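Local structure of glycoside Hydrolase (Bacteroides uniformis, 5TA0) at residues K468-Y479 with E504-F515. The protein probably hydrolyses agarose-derived galactan chains as a family GH86 glycoside hydrolase, here an engineered variant holding a neoagarooligosaccharide. Sequence-based numbering, arbitrary orientation.
Sequences KDAKSIEVRHLY and ETEATCVICYNF
The imidazole of His477 accepts a backbone hydrogen bond at the end of an antiparallel strand pair: Glu504 N donates to His477 NE2 over 3.2 Å, nearly straight at 170° and close to the ring plane. With CG swung anti to the backbone N (chi1 -173°), the ring reaches the type II turn from Glu504 to Ala507 that leads into strand 508-514. The two strands are neighbours in the beta-sandwich domain that accompanies the catalytic barrel, and strand 487-495 flanks 472-479 on its other edge. Tyr479 CD1 sits over the centre of one imidazole face, while Phe501 packs edge-to-face against the same ring. Paired backbone bonds link the strands from Leu478 and Thr508 to Ser472 and Asn514. There a classic beta bulge sets both Lys471 and Ser472 against Asn514; Asn514 O accepts a 3.3 Å bond from Ser472 N and a weak one from Lys471 N. Beyond it, Ala470 CA makes a CH-pi contact over the Phe515 ring. Ile473 lies alongside Ile511 and Tyr513, its CG2 3.6 Å from Ile511 CG2. On the other face of the sheet, Arg476 NE forms a salt bridge with Glu474 OE2 at 2.8 Å, in the guanidinium plane; Asp419 and the carbonyls of Leu416 and Lys418 hold its outer nitrogens. Cys512 SG covers one face of this guanidinium, 3.6 Å from Arg476 NE.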
loop_
_atom_site.group_PDB
_atom_site.type_symbol
_atom_site.label_atom_id
_atom_site.label_comp_id
_atom_site.label_asym_id
_atom_site.label_seq_id
_atom_site.Cartn_x
_atom_site.Cartn_y
_atom_site.Cartn_z
ATOM N N LYS A 468 -8.971 -26.487 23.898
ATOM C CA LYS A 468 -7.598 -26.943 24.104
ATOM C C LYS A 468 -6.637 -25.779 24.267
ATOM O O LYS A 468 -6.827 -24.715 23.680
ATOM C CB LYS A 468 -7.151 -27.809 22.927
ATOM C CG LYS A 468 -8.106 -28.950 22.585
ATOM C CD LYS A 468 -8.274 -29.895 23.757
ATOM C CE LYS A 468 -9.075 -31.127 23.389
ATOM N NZ LYS A 468 -9.401 -31.897 24.625
ATOM N N ASP A 469 -5.604 -25.982 25.074
ATOM C CA ASP A 469 -4.467 -25.057 25.126
ATOM C C ASP A 469 -3.517 -25.381 23.996
ATOM O O ASP A 469 -3.438 -26.516 23.524
ATOM C CB ASP A 469 -3.704 -25.199 26.443
ATOM C CG ASP A 469 -4.480 -24.679 27.629
ATOM O OD1 ASP A 469 -5.321 -23.777 27.461
ATOM O OD2 ASP A 469 -4.234 -25.174 28.742
ATOM N N ALA A 470 -2.780 -24.369 23.549
ATOM C CA ALA A 470 -1.750 -24.602 22.580
ATOM C C ALA A 470 -0.634 -25.516 23.110
ATOM O O ALA A 470 -0.290 -25.480 24.290
ATOM C CB ALA A 470 -1.165 -23.270 22.109
ATOM N N LYS A 471 -0.087 -26.318 22.213
ATOM C CA LYS A 471 1.090 -27.144 22.477
ATOM C C LYS A 471 2.319 -26.248 22.677
ATOM O O LYS A 471 3.127 -26.478 23.579
ATOM C CB LYS A 471 1.232 -28.149 21.320
ATOM C CG LYS A 471 2.564 -28.789 21.007
ATOM C CD LYS A 471 2.386 -29.698 19.791
ATOM C CE LYS A 471 3.702 -30.081 19.156
ATOM N NZ LYS A 471 3.479 -31.042 18.038
ATOM N N SER A 472 2.448 -25.199 21.862
ATOM C CA SER A 472 3.547 -24.243 22.027
ATOM C C SER A 472 3.145 -22.862 21.528
ATOM O O SER A 472 2.200 -22.734 20.738
ATOM C CB SER A 472 4.769 -24.713 21.262
ATOM O OG SER A 472 4.513 -24.715 19.872
ATOM N N ILE A 473 3.865 -21.847 22.010
ATOM C CA ILE A 473 3.690 -20.448 21.583
ATOM C C ILE A 473 5.063 -19.910 21.227
ATOM O O ILE A 473 5.975 -19.943 22.075
ATOM C CB ILE A 473 3.045 -19.589 22.697
ATOM C CG1 ILE A 473 1.715 -20.222 23.143
ATOM C CG2 ILE A 473 2.845 -18.137 22.242
ATOM C CD1 ILE A 473 1.029 -19.541 24.292
ATOM N N GLU A 474 5.230 -19.433 19.986
ATOM C CA GLU A 474 6.415 -18.680 19.591
ATOM C C GLU A 474 6.036 -17.207 19.494
ATOM O O GLU A 474 5.126 -16.840 18.748
ATOM C CB GLU A 474 6.991 -19.183 18.273
ATOM C CG GLU A 474 8.140 -18.335 17.751
ATOM C CD GLU A 474 8.803 -18.888 16.517
ATOM O OE1 GLU A 474 9.499 -19.927 16.599
ATOM O OE2 GLU A 474 8.712 -18.245 15.453
ATOM N N VAL A 475 6.747 -16.370 20.248
ATOM C CA VAL A 475 6.585 -14.924 20.204
ATOM C C VAL A 475 7.676 -14.340 19.343
ATOM O O VAL A 475 8.857 -14.638 19.533
ATOM C CB VAL A 475 6.708 -14.304 21.617
ATOM C CG1 VAL A 475 6.634 -12.778 21.586
ATOM C CG2 VAL A 475 5.655 -14.910 22.548
ATOM N N ARG A 476 7.286 -13.489 18.403
ATOM C CA ARG A 476 8.221 -12.703 17.588
ATOM C C ARG A 476 7.905 -11.226 17.812
ATOM O O ARG A 476 6.757 -10.816 17.676
ATOM C CB ARG A 476 8.047 -13.032 16.116
ATOM C CG ARG A 476 8.084 -14.510 15.764
ATOM C CD ARG A 476 7.731 -14.696 14.311
ATOM N NE ARG A 476 7.672 -16.099 13.935
ATOM C CZ ARG A 476 7.272 -16.511 12.737
ATOM N NH1 ARG A 476 6.883 -15.632 11.825
ATOM N NH2 ARG A 476 7.249 -17.801 12.454
ATOM N N HIS A 477 8.904 -10.436 18.226
ATOM C CA HIS A 477 8.691 -9.047 18.622
ATOM C C HIS A 477 9.772 -8.194 17.957
ATOM O O HIS A 477 10.980 -8.399 18.203
ATOM C CB HIS A 477 8.778 -8.943 20.151
ATOM C CG HIS A 477 8.413 -7.613 20.729
ATOM N ND1 HIS A 477 8.831 -7.238 21.990
ATOM C CD2 HIS A 477 7.681 -6.581 20.260
ATOM C CE1 HIS A 477 8.353 -6.045 22.277
ATOM N NE2 HIS A 477 7.647 -5.620 21.245
ATOM N N LEU A 478 9.331 -7.267 17.097
ATOM C CA LEU A 478 10.207 -6.377 16.346
ATOM C C LEU A 478 10.093 -4.971 16.902
ATOM O O LEU A 478 9.032 -4.360 16.840
ATOM C CB LEU A 478 9.858 -6.396 14.862
ATOM C CG LEU A 478 10.770 -5.539 13.981
ATOM C CD1 LEU A 478 12.196 -6.049 13.961
ATOM C CD2 LEU A 478 10.200 -5.516 12.573
ATOM N N TYR A 479 11.202 -4.465 17.471
ATOM C CA TYR A 479 11.199 -3.170 18.159
ATOM C C TYR A 479 12.582 -2.518 18.071
ATOM O O TYR A 479 13.552 -3.146 17.644
ATOM C CB TYR A 479 10.791 -3.364 19.648
ATOM C CG TYR A 479 11.723 -4.228 20.461
ATOM C CD1 TYR A 479 11.589 -5.619 20.477
ATOM C CD2 TYR A 479 12.771 -3.654 21.193
ATOM C CE1 TYR A 479 12.457 -6.426 21.217
ATOM C CE2 TYR A 479 13.635 -4.445 21.934
ATOM C CZ TYR A 479 13.476 -5.827 21.948
ATOM O OH TYR A 479 14.346 -6.626 22.677
ATOM N N GLU A 504 6.304 -2.928 22.420
ATOM C CA GLU A 504 7.163 -1.747 22.451
ATOM C C GLU A 504 6.666 -0.616 21.565
ATOM O O GLU A 504 5.713 -0.778 20.801
ATOM C CB GLU A 504 8.605 -2.109 22.117
ATOM C CG GLU A 504 9.385 -2.647 23.317
ATOM C CD GLU A 504 9.534 -1.616 24.429
ATOM O OE1 GLU A 504 9.512 -2.020 25.604
ATOM O OE2 GLU A 504 9.618 -0.420 24.122
ATOM N N THR A 505 7.267 0.552 21.735
ATOM C CA THR A 505 6.930 1.757 20.986
ATOM C C THR A 505 6.936 1.473 19.476
ATOM O O THR A 505 7.927 0.995 18.933
ATOM C CB THR A 505 7.970 2.831 21.284
ATOM O OG1 THR A 505 7.933 3.097 22.690
ATOM C CG2 THR A 505 7.735 4.080 20.503
ATOM N N GLU A 506 5.809 1.737 18.824
ATOM C CA GLU A 506 5.692 1.525 17.357
ATOM C C GLU A 506 6.099 0.112 16.911
ATOM O O GLU A 506 6.517 -0.090 15.766
ATOM C CB GLU A 506 6.460 2.610 16.583
ATOM C CG GLU A 506 5.894 3.997 16.737
ATOM C CD GLU A 506 6.712 5.018 15.985
ATOM O OE1 GLU A 506 7.823 5.364 16.475
ATOM O OE2 GLU A 506 6.296 5.445 14.885
ATOM N N ALA A 507 5.961 -0.887 17.786
ATOM C CA ALA A 507 6.466 -2.204 17.537
ATOM C C ALA A 507 5.378 -3.126 16.962
ATOM O O ALA A 507 4.184 -2.783 16.947
ATOM C CB ALA A 507 7.053 -2.805 18.824
ATOM N N THR A 508 5.821 -4.284 16.500
ATOM C CA THR A 508 4.903 -5.333 16.038
ATOM C C THR A 508 5.278 -6.626 16.708
ATOM O O THR A 508 6.488 -6.926 16.867
ATOM C CB THR A 508 5.002 -5.496 14.501
ATOM O OG1 THR A 508 4.821 -4.233 13.872
ATOM C CG2 THR A 508 3.951 -6.449 13.955
ATOM N N CYS A 509 4.282 -7.434 17.082
ATOM C CA CYS A 509 4.535 -8.815 17.412
ATOM C C CYS A 509 3.698 -9.744 16.534
ATOM O O CYS A 509 2.586 -9.392 16.121
ATOM C CB CYS A 509 4.288 -9.135 18.888
ATOM S SG CYS A 509 2.613 -8.827 19.502
ATOM N N VAL A 510 4.274 -10.903 16.246
ATOM C CA VAL A 510 3.565 -12.016 15.601
ATOM C C VAL A 510 3.671 -13.177 16.589
ATOM O O VAL A 510 4.792 -13.655 16.873
ATOM C CB VAL A 510 4.148 -12.394 14.224
ATOM C CG1 VAL A 510 3.515 -13.683 13.686
ATOM C CG2 VAL A 510 3.965 -11.247 13.234
ATOM N N ILE A 511 2.517 -13.590 17.107
ATOM C CA ILE A 511 2.440 -14.677 18.100
ATOM C C ILE A 511 1.933 -15.899 17.367
ATOM O O ILE A 511 0.880 -15.862 16.727
ATOM C CB ILE A 511 1.512 -14.288 19.252
ATOM C CG1 ILE A 511 1.979 -12.985 19.923
ATOM C CG2 ILE A 511 1.433 -15.422 20.284
ATOM C CD1 ILE A 511 0.918 -12.241 20.669
ATOM N N CYS A 512 2.716 -16.971 17.408
ATOM C CA CYS A 512 2.423 -18.189 16.676
ATOM C C CYS A 512 1.977 -19.266 17.670
ATOM O O CYS A 512 2.784 -19.738 18.466
ATOM C CB CYS A 512 3.648 -18.647 15.874
ATOM S SG CYS A 512 4.449 -17.338 14.904
ATOM N N TYR A 513 0.700 -19.617 17.629
ATOM C CA TYR A 513 0.162 -20.702 18.481
ATOM C C TYR A 513 0.184 -21.974 17.671
ATOM O O TYR A 513 -0.281 -21.981 16.534
ATOM C CB TYR A 513 -1.254 -20.410 18.921
ATOM C CG TYR A 513 -1.438 -19.136 19.720
ATOM C CD1 TYR A 513 -1.432 -19.134 21.110
ATOM C CD2 TYR A 513 -1.612 -17.916 19.089
ATOM C CE1 TYR A 513 -1.611 -17.976 21.845
ATOM C CE2 TYR A 513 -1.780 -16.748 19.812
ATOM C CZ TYR A 513 -1.781 -16.771 21.188
ATOM O OH TYR A 513 -1.947 -15.600 21.874
ATOM N N ASN A 514 0.726 -23.061 18.233
ATOM C CA ASN A 514 0.674 -24.358 17.600
ATOM C C ASN A 514 -0.197 -25.290 18.447
ATOM O O ASN A 514 0.013 -25.414 19.653
ATOM C CB ASN A 514 2.069 -24.935 17.436
ATOM C CG ASN A 514 2.061 -26.286 16.755
ATOM O OD1 ASN A 514 2.343 -27.299 17.388
ATOM N ND2 ASN A 514 1.716 -26.318 15.483
ATOM N N PHE A 515 -1.188 -25.908 17.807
ATOM C CA PHE A 515 -2.120 -26.812 18.490
ATOM C C PHE A 515 -1.876 -28.266 18.098
ATOM O O PHE A 515 -1.316 -28.564 17.056
ATOM C CB PHE A 515 -3.559 -26.399 18.159
ATOM C CG PHE A 515 -3.968 -25.116 18.804
ATOM C CD1 PHE A 515 -4.572 -25.095 20.049
ATOM C CD2 PHE A 515 -3.733 -23.890 18.168
ATOM C CE1 PHE A 515 -4.954 -23.901 20.640
ATOM C CE2 PHE A 515 -4.109 -22.699 18.761
ATOM C CZ PHE A 515 -4.715 -22.683 19.999
HETATM O O HOH W 1 4.234 -22.094 18.096
#